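Local coordinates for protein ribokinase RBSK (PDB 3GO6) that probably catalyses the ATP- and magnesium-dependent phosphorylation of D-ribose at O-5, yielding D-ribose 5-phosphate, at residues G226-F231 with G263-R268; P210-I215 with A256-N261; S27-L32 with G129-L134; G77-G80 with A84-Q87. One frame throughout, in Å; residues are numbered along the deposited sequence.

Interaction 1: G226-F231 with G263-R268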
loop_
_atom_site.group_PDB
_atom_site.type_symbol
_atom_site.label_atom_id
_atom_site.label_comp_id
_atom_site.label_asym_id
_atom_site.label_seq_id
_atom_site.Cartn_x
_atom_site.Cartn_y
_atom_site.Cartn_z
ATOM N N GLY A 226 -15.867 -34.904 5.526
ATOM C CA GLY A 226 -15.787 -35.237 6.945
ATOM C C GLY A 226 -16.812 -36.246 7.396
ATOM O O GLY A 226 -17.270 -37.080 6.597
ATOM N N ALA A 227 -17.194 -36.145 8.670
ATOM C CA ALA A 227 -18.117 -37.087 9.295
ATOM C C ALA A 227 -19.442 -37.243 8.551
ATOM O O ALA A 227 -20.083 -38.292 8.661
ATOM C CB ALA A 227 -18.374 -36.701 10.752
ATOM N N ASP A 228 -19.864 -36.203 7.825
ATOM C CA ASP A 228 -21.117 -36.242 7.064
ATOM C C ASP A 228 -20.929 -36.806 5.654
ATOM O O ASP A 228 -21.865 -36.834 4.862
ATOM C CB ASP A 228 -21.761 -34.852 6.982
ATOM C CG ASP A 228 -22.291 -34.359 8.320
ATOM O OD1 ASP A 228 -22.424 -35.174 9.265
ATOM O OD2 ASP A 228 -22.582 -33.142 8.430
ATOM N N GLY A 229 -19.715 -37.243 5.346
ATOM C CA GLY A 229 -19.387 -37.741 4.018
ATOM C C GLY A 229 -18.646 -36.733 3.159
ATOM O O GLY A 229 -17.798 -35.986 3.653
ATOM N N VAL A 230 -18.978 -36.730 1.869
ATOM C CA VAL A 230 -18.299 -35.924 0.857
ATOM C C VAL A 230 -19.367 -35.379 -0.081
ATOM O O VAL A 230 -20.108 -36.146 -0.695
ATOM C CB VAL A 230 -17.255 -36.771 0.059
ATOM C CG1 VAL A 230 -16.696 -36.000 -1.142
ATOM C CG2 VAL A 230 -16.118 -37.233 0.962
ATOM N N PHE A 231 -19.478 -34.053 -0.157
ATOM C CA PHE A 231 -20.453 -33.404 -1.032
ATOM C C PHE A 231 -20.059 -31.962 -1.343
ATOM O O PHE A 231 -19.117 -31.410 -0.747
ATOM C CB PHE A 231 -21.888 -33.472 -0.474
ATOM C CG PHE A 231 -22.060 -32.872 0.909
ATOM C CD1 PHE A 231 -22.345 -31.509 1.070
ATOM C CD2 PHE A 231 -21.987 -33.678 2.049
ATOM C CE1 PHE A 231 -22.513 -30.953 2.343
ATOM C CE2 PHE A 231 -22.158 -33.131 3.336
ATOM C CZ PHE A 231 -22.421 -31.767 3.483
ATOM N N GLY A 263 -23.771 -31.921 16.947
ATOM C CA GLY A 263 -24.517 -31.349 15.832
ATOM C C GLY A 263 -25.140 -32.365 14.879
ATOM O O GLY A 263 -24.688 -33.531 14.780
ATOM N N SER A 264 -26.173 -31.909 14.170
ATOM C CA SER A 264 -26.844 -32.720 13.161
ATOM C C SER A 264 -26.395 -32.330 11.754
ATOM O O SER A 264 -26.003 -31.167 11.512
ATOM C CB SER A 264 -28.357 -32.571 13.282
ATOM O OG SER A 264 -28.792 -31.333 12.743
ATOM N N PRO A 265 -26.434 -33.300 10.822
ATOM C CA PRO A 265 -26.101 -33.037 9.427
ATOM C C PRO A 265 -26.934 -31.925 8.763
ATOM O O PRO A 265 -26.406 -31.225 7.892
ATOM C CB PRO A 265 -26.364 -34.384 8.740
ATOM C CG PRO A 265 -26.230 -35.396 9.838
ATOM C CD PRO A 265 -26.761 -34.723 11.053
ATOM N N ALA A 266 -28.204 -31.789 9.157
ATOM C CA ALA A 266 -29.122 -30.829 8.534
ATOM C C ALA A 266 -28.779 -29.402 8.936
ATOM O O ALA A 266 -28.889 -28.477 8.131
ATOM C CB ALA A 266 -30.548 -31.127 8.919
ATOM N N GLU A 267 -28.407 -29.237 10.201
ATOM C CA GLU A 267 -27.981 -27.944 10.720
ATOM C C GLU A 267 -26.658 -27.521 10.088
ATOM O O GLU A 267 -26.479 -26.352 9.765
ATOM C CB GLU A 267 -27.828 -28.006 12.236
ATOM C CG GLU A 267 -29.132 -28.124 13.014
ATOM C CD GLU A 267 -28.881 -28.566 14.453
ATOM O OE1 GLU A 267 -28.188 -29.591 14.658
ATOM O OE2 GLU A 267 -29.346 -27.873 15.377
ATOM N N ARG A 268 -25.737 -28.469 9.920
ATOM C CA ARG A 268 -24.473 -28.196 9.235
ATOM C C ARG A 268 -24.683 -27.814 7.766
ATOM O O ARG A 268 -24.078 -26.845 7.276
ATOM C CB ARG A 268 -23.498 -29.367 9.371
ATOM C CG ARG A 268 -22.965 -29.546 10.814
ATOM C CD ARG A 268 -21.877 -30.608 10.853
ATOM N NE ARG A 268 -22.420 -31.971 10.805
ATOM C CZ ARG A 268 -22.746 -32.682 11.889
ATOM N NH1 ARG A 268 -22.567 -32.170 13.106
ATOM N NH2 ARG A 268 -23.238 -33.909 11.759
HETATM O O HOH W 1 -24.227 -31.903 6.466
#

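Interaction 2: P210-I215 with A256-N261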
loop_
_atom_site.group_PDB
_atom_site.type_symbol
_atom_site.label_atom_id
_atom_site.label_comp_id
_atom_site.label_asym_id
_atom_site.label_seq_id
_atom_site.Cartn_x
_atom_site.Cartn_y
_atom_site.Cartn_z
ATOM N N PRO A 210 -9.954 -32.258 9.895
ATOM C CA PRO A 210 -10.827 -32.026 11.036
ATOM C C PRO A 210 -12.079 -32.866 10.908
ATOM O O PRO A 210 -12.270 -33.540 9.889
ATOM C CB PRO A 210 -11.189 -30.544 10.885
ATOM C CG PRO A 210 -11.266 -30.380 9.363
ATOM C CD PRO A 210 -10.115 -31.211 8.853
ATOM N N THR A 211 -12.948 -32.808 11.908
ATOM C CA THR A 211 -14.228 -33.497 11.818
ATOM C C THR A 211 -14.994 -33.017 10.581
ATOM O O THR A 211 -15.583 -33.826 9.860
ATOM C CB THR A 211 -15.063 -33.269 13.082
ATOM O OG1 THR A 211 -14.227 -33.480 14.222
ATOM C CG2 THR A 211 -16.256 -34.238 13.138
ATOM N N HIS A 212 -14.960 -31.705 10.331
ATOM C CA HIS A 212 -15.692 -31.104 9.218
ATOM C C HIS A 212 -14.750 -30.193 8.410
ATOM O O HIS A 212 -14.436 -29.093 8.859
ATOM C CB HIS A 212 -16.889 -30.311 9.756
ATOM C CG HIS A 212 -17.746 -31.088 10.709
ATOM N ND1 HIS A 212 -18.634 -32.062 10.289
ATOM C CD2 HIS A 212 -17.863 -31.033 12.059
ATOM C CE1 HIS A 212 -19.252 -32.577 11.340
ATOM N NE2 HIS A 212 -18.799 -31.973 12.426
ATOM N N PHE A 213 -14.290 -30.663 7.248
ATOM C CA PHE A 213 -13.376 -29.908 6.386
ATOM C C PHE A 213 -14.229 -29.182 5.343
ATOM O O PHE A 213 -14.918 -29.821 4.544
ATOM C CB PHE A 213 -12.366 -30.839 5.693
ATOM C CG PHE A 213 -10.976 -30.252 5.510
ATOM C CD1 PHE A 213 -10.748 -28.858 5.538
ATOM C CD2 PHE A 213 -9.886 -31.105 5.275
ATOM C CE1 PHE A 213 -9.466 -28.334 5.365
ATOM C CE2 PHE A 213 -8.588 -30.602 5.104
ATOM C CZ PHE A 213 -8.368 -29.209 5.148
ATOM N N VAL A 214 -14.213 -27.848 5.392
ATOM C CA VAL A 214 -15.020 -27.005 4.504
ATOM C C VAL A 214 -14.069 -26.321 3.543
ATOM O O VAL A 214 -13.327 -25.398 3.916
ATOM C CB VAL A 214 -15.866 -25.964 5.291
ATOM C CG1 VAL A 214 -16.686 -25.088 4.333
ATOM C CG2 VAL A 214 -16.802 -26.659 6.291
ATOM N N ILE A 215 -14.058 -26.779 2.301
ATOM C CA ILE A 215 -13.092 -26.279 1.342
ATOM C C ILE A 215 -13.821 -25.357 0.374
ATOM O O ILE A 215 -14.659 -25.798 -0.402
ATOM C CB ILE A 215 -12.347 -27.414 0.582
ATOM C CG1 ILE A 215 -11.625 -28.363 1.548
ATOM C CG2 ILE A 215 -11.320 -26.841 -0.392
ATOM C CD1 ILE A 215 -12.503 -29.540 1.948
ATOM N N ALA A 256 -21.637 -18.107 12.543
ATOM C CA ALA A 256 -22.903 -17.583 13.061
ATOM C C ALA A 256 -24.068 -18.574 12.933
ATOM O O ALA A 256 -25.123 -18.372 13.563
ATOM C CB ALA A 256 -23.254 -16.295 12.343
ATOM N N ASN A 257 -23.877 -19.625 12.127
ATOM C CA ASN A 257 -24.925 -20.630 11.832
ATOM C C ASN A 257 -24.610 -22.076 12.191
ATOM O O ASN A 257 -25.483 -22.949 12.072
ATOM C CB ASN A 257 -25.308 -20.545 10.346
ATOM C CG ASN A 257 -26.066 -19.282 10.024
ATOM O OD1 ASN A 257 -27.275 -19.219 10.222
ATOM N ND2 ASN A 257 -25.362 -18.256 9.560
ATOM N N TRP A 258 -23.379 -22.347 12.613
ATOM C CA TRP A 258 -22.963 -23.691 12.958
ATOM C C TRP A 258 -23.590 -24.163 14.285
ATOM O O TRP A 258 -23.555 -23.428 15.274
ATOM C CB TRP A 258 -21.448 -23.762 13.076
ATOM C CG TRP A 258 -20.895 -25.147 12.862
ATOM C CD1 TRP A 258 -20.532 -26.048 13.824
ATOM C CD2 TRP A 258 -20.623 -25.774 11.598
ATOM N NE1 TRP A 258 -20.056 -27.205 13.235
ATOM C CE2 TRP A 258 -20.109 -27.062 11.871
ATOM C CE3 TRP A 258 -20.784 -25.377 10.261
ATOM C CZ2 TRP A 258 -19.718 -27.939 10.861
ATOM C CZ3 TRP A 258 -20.404 -26.251 9.259
ATOM C CH2 TRP A 258 -19.891 -27.526 9.561
ATOM N N PRO A 259 -24.147 -25.398 14.317
ATOM C CA PRO A 259 -24.792 -25.890 15.561
ATOM C C PRO A 259 -23.782 -26.229 16.673
ATOM O O PRO A 259 -22.616 -26.425 16.389
ATOM C CB PRO A 259 -25.465 -27.185 15.098
ATOM C CG PRO A 259 -24.580 -27.669 13.983
ATOM C CD PRO A 259 -24.214 -26.402 13.236
ATOM N N ARG A 260 -24.244 -26.336 17.920
ATOM C CA ARG A 260 -23.414 -26.846 19.037
ATOM C C ARG A 260 -23.063 -28.328 18.847
ATOM O O ARG A 260 -23.844 -29.075 18.244
ATOM C CB ARG A 260 -24.118 -26.619 20.377
ATOM C CG ARG A 260 -24.588 -25.150 20.584
ATOM C CD ARG A 260 -25.094 -24.886 22.007
ATOM N NE ARG A 260 -25.993 -23.727 22.065
ATOM C CZ ARG A 260 -26.289 -23.048 23.176
ATOM N NH1 ARG A 260 -25.748 -23.388 24.348
ATOM N NH2 ARG A 260 -27.124 -22.012 23.116
ATOM N N ASN A 261 -21.882 -28.738 19.325
ATOM C CA ASN A 261 -21.408 -30.125 19.173
ATOM C C ASN A 261 -22.394 -31.123 19.838
ATOM O O ASN A 261 -23.050 -30.762 20.819
ATOM C CB ASN A 261 -20.009 -30.293 19.787
ATOM C CG ASN A 261 -18.900 -29.535 19.026
ATOM O OD1 ASN A 261 -18.903 -29.433 17.787
ATOM N ND2 ASN A 261 -17.906 -29.044 19.786
#

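Interaction 3: S27-L32 with G129-L134. With RIB (alpha-D-ribofuranose), chain C.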
loop_
_atom_site.group_PDB
_atom_site.type_symbol
_atom_site.label_atom_id
_atom_site.label_comp_id
_atom_site.label_asym_id
_atom_site.label_seq_id
_atom_site.Cartn_x
_atom_site.Cartn_y
_atom_site.Cartn_z
ATOM N N SER A 27 -7.045 -11.360 13.723
ATOM C CA SER A 27 -6.299 -10.177 13.355
ATOM C C SER A 27 -7.169 -9.007 12.926
ATOM O O SER A 27 -8.302 -9.177 12.463
ATOM C CB SER A 27 -5.358 -10.522 12.204
ATOM O OG SER A 27 -6.132 -11.113 11.183
ATOM N N VAL A 28 -6.615 -7.814 13.084
ATOM C CA VAL A 28 -7.276 -6.582 12.665
ATOM C C VAL A 28 -6.198 -5.704 12.028
ATOM O O VAL A 28 -5.153 -5.456 12.629
ATOM C CB VAL A 28 -8.056 -5.881 13.849
ATOM C CG1 VAL A 28 -7.132 -5.619 15.093
ATOM C CG2 VAL A 28 -8.788 -4.595 13.373
ATOM N N ASN A 29 -6.448 -5.264 10.790
ATOM C CA ASN A 29 -5.454 -4.565 9.975
ATOM C C ASN A 29 -6.133 -3.364 9.365
ATOM O O ASN A 29 -7.330 -3.417 9.100
ATOM C CB ASN A 29 -4.996 -5.438 8.773
ATOM C CG ASN A 29 -4.359 -6.748 9.186
ATOM O OD1 ASN A 29 -3.568 -6.794 10.120
ATOM N ND2 ASN A 29 -4.713 -7.838 8.482
ATOM N N MET A 30 -5.385 -2.299 9.104
ATOM C CA MET A 30 -5.866 -1.284 8.151
ATOM C C MET A 30 -5.529 -1.743 6.712
ATOM O O MET A 30 -4.395 -2.119 6.439
ATOM C CB MET A 30 -5.239 0.081 8.456
ATOM C CG MET A 30 -5.822 1.216 7.613
ATOM S SD MET A 30 -7.514 1.642 8.076
ATOM C CE MET A 30 -7.319 2.205 9.786
ATOM N N ASP A 31 -6.526 -1.714 5.817
ATOM C CA ASP A 31 -6.410 -2.238 4.467
ATOM C C ASP A 31 -6.210 -1.105 3.486
ATOM O O ASP A 31 -6.960 -0.120 3.504
ATOM C CB ASP A 31 -7.701 -2.968 4.051
ATOM C CG ASP A 31 -7.867 -4.328 4.717
ATOM O OD1 ASP A 31 -6.897 -4.824 5.329
ATOM O OD2 ASP A 31 -8.985 -4.903 4.624
ATOM N N LEU A 32 -5.230 -1.272 2.610
ATOM C CA LEU A 32 -5.051 -0.376 1.463
ATOM C C LEU A 32 -5.465 -1.209 0.243
ATOM O O LEU A 32 -4.811 -2.189 -0.079
ATOM C CB LEU A 32 -3.603 0.085 1.358
ATOM C CG LEU A 32 -3.113 0.920 2.558
ATOM C CD1 LEU A 32 -1.634 1.187 2.419
ATOM C CD2 LEU A 32 -3.869 2.234 2.665
ATOM N N GLY A 129 2.097 -6.558 12.066
ATOM C CA GLY A 129 2.260 -5.552 13.142
ATOM C C GLY A 129 1.863 -6.112 14.510
ATOM O O GLY A 129 2.312 -7.204 14.906
ATOM N N ALA A 130 0.997 -5.392 15.215
ATOM C CA ALA A 130 0.523 -5.797 16.549
ATOM C C ALA A 130 -0.078 -7.209 16.594
ATOM O O ALA A 130 0.053 -7.912 17.610
ATOM C CB ALA A 130 -0.480 -4.768 17.079
ATOM N N ASN A 131 -0.734 -7.633 15.508
ATOM C CA ASN A 131 -1.343 -8.968 15.471
ATOM C C ASN A 131 -0.354 -10.099 15.728
ATOM O O ASN A 131 -0.731 -11.120 16.300
ATOM C CB ASN A 131 -2.079 -9.225 14.141
ATOM C CG ASN A 131 -3.142 -8.196 13.871
ATOM O OD1 ASN A 131 -4.193 -8.166 14.539
ATOM N ND2 ASN A 131 -2.858 -7.301 12.925
ATOM N N ALA A 132 0.897 -9.912 15.305
ATOM C CA ALA A 132 1.961 -10.898 15.532
ATOM C C ALA A 132 2.351 -11.015 17.011
ATOM O O ALA A 132 3.049 -11.948 17.401
ATOM C CB ALA A 132 3.208 -10.550 14.688
ATOM N N HIS A 133 1.888 -10.082 17.829
ATOM C CA HIS A 133 2.214 -10.084 19.257
ATOM C C HIS A 133 1.017 -10.341 20.160
ATOM O O HIS A 133 1.068 -10.032 21.343
ATOM C CB HIS A 133 2.904 -8.776 19.640
ATOM C CG HIS A 133 4.107 -8.492 18.801
ATOM N ND1 HIS A 133 5.279 -9.214 18.918
ATOM C CD2 HIS A 133 4.293 -7.624 17.782
ATOM C CE1 HIS A 133 6.150 -8.769 18.028
ATOM N NE2 HIS A 133 5.576 -7.811 17.320
ATOM N N LEU A 134 -0.065 -10.870 19.593
ATOM C CA LEU A 134 -1.205 -11.299 20.394
ATOM C C LEU A 134 -0.874 -12.576 21.181
ATOM O O LEU A 134 -0.632 -13.630 20.590
ATOM C CB LEU A 134 -2.455 -11.526 19.525
ATOM C CG LEU A 134 -3.709 -11.944 20.309
ATOM C CD1 LEU A 134 -4.211 -10.811 21.197
ATOM C CD2 LEU A 134 -4.835 -12.448 19.392
HETATM O O5 RIB C . -9.455 -11.684 3.747
HETATM C C5 RIB C . -9.112 -10.305 3.484
HETATM C C4 RIB C . -8.355 -9.739 4.699
HETATM O O4 RIB C . -7.055 -10.362 4.749
HETATM C C3 RIB C . -8.066 -8.252 4.594
HETATM O O3 RIB C . -9.004 -7.410 5.310
HETATM C C2 RIB C . -6.640 -8.113 5.096
HETATM O O2 RIB C . -6.561 -7.269 6.251
HETATM C C1 RIB C . -6.111 -9.512 5.377
HETATM O O1 RIB C . -6.106 -9.815 6.778
#

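Interaction 4: G77-G80 with A84-Q87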
loop_
_atom_site.group_PDB
_atom_site.type_symbol
_atom_site.label_atom_id
_atom_site.label_comp_id
_atom_site.label_asym_id
_atom_site.label_seq_id
_atom_site.Cartn_x
_atom_site.Cartn_y
_atom_site.Cartn_z
ATOM N N GLY A 77 -8.251 -9.584 19.943
ATOM C CA GLY A 77 -7.182 -9.270 18.999
ATOM C C GLY A 77 -6.316 -8.155 19.579
ATOM O O GLY A 77 -6.665 -7.553 20.613
ATOM N N ALA A 78 -5.181 -7.903 18.930
ATOM C CA ALA A 78 -4.219 -6.907 19.405
ATOM C C ALA A 78 -4.216 -5.723 18.475
ATOM O O ALA A 78 -3.998 -5.882 17.274
ATOM C CB ALA A 78 -2.836 -7.515 19.482
ATOM N N PHE A 79 -4.492 -4.540 19.027
ATOM C CA PHE A 79 -4.397 -3.290 18.293
ATOM C C PHE A 79 -3.013 -2.715 18.596
ATOM O O PHE A 79 -2.454 -3.005 19.655
ATOM C CB PHE A 79 -5.456 -2.288 18.773
ATOM C CG PHE A 79 -6.866 -2.696 18.472
ATOM C CD1 PHE A 79 -7.432 -2.417 17.233
ATOM C CD2 PHE A 79 -7.632 -3.360 19.431
ATOM C CE1 PHE A 79 -8.746 -2.794 16.940
ATOM C CE2 PHE A 79 -8.950 -3.743 19.147
ATOM C CZ PHE A 79 -9.504 -3.465 17.891
ATOM N N GLY A 80 -2.464 -1.918 17.684
ATOM C CA GLY A 80 -1.240 -1.156 17.964
ATOM C C GLY A 80 -1.581 0.055 18.818
ATOM O O GLY A 80 -2.768 0.310 19.082
ATOM N N ALA A 84 -4.122 4.609 13.796
ATOM C CA ALA A 84 -4.913 3.582 13.062
ATOM C C ALA A 84 -5.822 2.816 13.993
ATOM O O ALA A 84 -6.965 2.516 13.643
ATOM C CB ALA A 84 -4.006 2.597 12.337
ATOM N N ALA A 85 -5.322 2.486 15.185
ATOM C CA ALA A 85 -6.081 1.662 16.117
ATOM C C ALA A 85 -7.424 2.283 16.503
ATOM O O ALA A 85 -8.376 1.564 16.761
ATOM C CB ALA A 85 -5.269 1.379 17.359
ATOM N N ALA A 86 -7.505 3.610 16.556
ATOM C CA ALA A 86 -8.778 4.269 16.920
ATOM C C ALA A 86 -9.857 4.008 15.859
ATOM O O ALA A 86 -10.997 3.714 16.177
ATOM C CB ALA A 86 -8.568 5.789 17.090
ATOM N N GLN A 87 -9.464 4.118 14.593
ATOM C CA GLN A 87 -10.334 3.861 13.457
ATOM C C GLN A 87 -10.736 2.374 13.367
ATOM O O GLN A 87 -11.888 2.046 13.055
ATOM C CB GLN A 87 -9.613 4.352 12.191
ATOM C CG GLN A 87 -10.443 4.329 10.920
ATOM C CD GLN A 87 -9.719 4.932 9.713
ATOM O OE1 GLN A 87 -8.682 5.594 9.855
ATOM N NE2 GLN A 87 -10.276 4.704 8.516
#

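Interaction 1: G226-F231 with G263-R268
A side-on salt bridge between Asp228 and Arg268 ties the tip of a beta hairpin to the first turn of a helix at the edge of the large mixed sheet of this PfkB-family kinase. The hairpin joins strands 222-226 and 229-233, the latter being the outermost strand at that end of the sheet, and a type I turn from Gly226 to Gly229 carries Asp228 at its third position. The guanidinium presents two nitrogens, one to each carboxylate oxygen. Arg268 NE reaches Asp228 OD2 at 2.7 Å in an almost straight bond (173°) that lies close to the guanidinium plane, while Arg268 NH2 meets the syn lone pair of Asp228 OD1 at 2.9 Å, with that oxygen tilted from the guanidinium plane. The two planes are turned 37° against each other, so neither bond is flat in both groups. A bend at chi3 (-78°) folds the arginine back over its own first turn, where Ser264 O sits above the centre of the guanidinium. That turn is itself fixed by a capping box: Ser264 OG accepts a weak bond from Glu267 N, and Glu267 OE1 takes Ser264 N at 3.1 Å. The carboxylate also leans on the proline that opens the helix, with Asp228 OD1 3.9 Å from Pro265 CG. On the turn side, Tyr224 OH bonds to the backbone N of Asp228. A water closes the junction, donating to Asp228 OD2 at 2.8 Å and to Pro265 O at 2.7 Å.

Interaction 2: P210-I215 with A256-N261
The CA atoms of His212 and Trp258 are the closest pair between the two backbones, yet they stand 11.0 Å apart, so only side chains, those of His212 and Trp258, bridge the two segments. One segment enters strand 212-216 of the large mixed sheet of the alpha/beta ribokinase fold; the other follows helix 246-257 and runs as a loop toward helix 265-282. What spans the gap is a T-shaped (edge-to-face) aromatic pair. The indole of Trp258 points the edge of its six-membered ring at the imidazole face of His212, with ring centroids 5.5 Å apart and planes inclined at 66°. The touching atom is Trp258 CZ2, which lies 3.7 Å from His212 CG and 3.8 Å from His212 CD2. With CG set anti to the backbone N (chi1 -156°), the indole is carried toward the strand, its CZ2 edge foremost. The imidazole is sandwiched, for Thr211 CG2 covers the face opposite Trp258. Its rotation is fixed further by a hydrogen bond between His212 ND1 and Tyr224 OH on the adjoining strand. Val195, Val171 and Met173, from two more strands of the sheet, also touch the indole, so Trp258 packs across several strands and not on His212 alone. Beside the stack, the chain of the histidine adds a last touch, His212 CB lying 3.9 Å from Trp258 CZ2.

Interaction 3: S27-L32 with G129-L134
Asn131 uses both ends of its side-chain amide on the backbone of a single residue, Val28. Val28 N donates to Asn131 OD1 at 2.8 Å in a bond of 161°, and Asn131 ND2 returns a bond to Val28 O at 3.0 Å, staying in the plane of its own amide though it meets the carbonyl from above its plane. With CG anti to the carbonyl carbon (chi1 -57°), Asn131 directs its amide at this backbone. The same ND2 has a further partner in Pro128 O. Next along the strand, Asn29 ND2 bonds to the ribose hydroxyl oxygen O2 at 3.0 Å, and it also reaches Glu152 OE1, which binds Ser27 OG as well. Asp31 accepts from two ribose hydroxyls, OD1 from O2 and OD2 from O3, each at 2.6 Å. Strand 29-35 belongs to the small beta sheet that serves as the lid over the sugar in ribokinases, and Leu32 packs on Leu32 of the second subunit. The amide planes of Asn29 and Asn131 stand perpendicular. Around the polar core, Asn131 CB lies 4.0 Å from Ser27 CB, and Val28 CG1 comes to 3.9 Å from Asn131 OD1.

Interaction 4: G77-G80 with A84-Q87
With its CG anti to the carbonyl carbon (chi1 -66°), Phe79 sends its ring on past Ala85, so that Phe79 CD1 approaches Ala85 O obliquely at 4.1 Å, while the backbone itself directs Phe79 CB at Ala85. The methyl of Ala85, directed at the strand from the start of helix 83-94, meets Phe79 CB at 3.9 Å. Ala85 is the residue that carries the helix side of the contact, and its CB also comes to 3.2 Å from Gly80 O, a snug distance for a methyl and a carbonyl oxygen. The arrangement is a beta-alpha-beta crossover reduced to its beginning: strand 78-79 turns within a few residues into helix 83-94, whose far end leads to strand 103-104, the parallel partner of strand 78-79. With Phe79 CA only 5.7 Å from Ala85 CA, the methyl of Ala85 sits directly between strand and helix backbone. Further along the same helix, Leu88 and Leu92 also touch the phenylalanine, so its side chain packs along the next turns as well, and Val28 from the loop before strand 29-35 adds to it. At the base of the turn Asp82 OD1 bonds to Ala85 N, and Gly80 N is held by Ser109 OG. Between 77-80 and 84-87 buried carbons meet two backbone carbonyl oxygens, Gly80 O and Ala85 O; the contact is therefore set by shape and burial and carries no directional bond across it.

The four contacts form two touching pairs on opposite sides of the chain's centre. Interactions 1 and 2 meet at Arg268 of interaction 1: its NE lies 3.3 Å from His212 CE1 and its CD 3.4 Å from Trp258 CZ2, so salt bridge and aromatic pair abut. Interactions 3 and 4 adjoin where Ala130 O meets Ala78 CB at 3.5 Å. Centres are about 8 Å apart within each pair but between 26 and 38 Å across pairs. Interaction 3 contacts the ribose directly, whereas the side chain of Phe79 in interaction 4 is about 12 Å from the sugar. Arg268 and Trp258 lie about 12 and 10 Å, side chain to side chain, from Cys276, which binds ADP in a crystal structure of this protein.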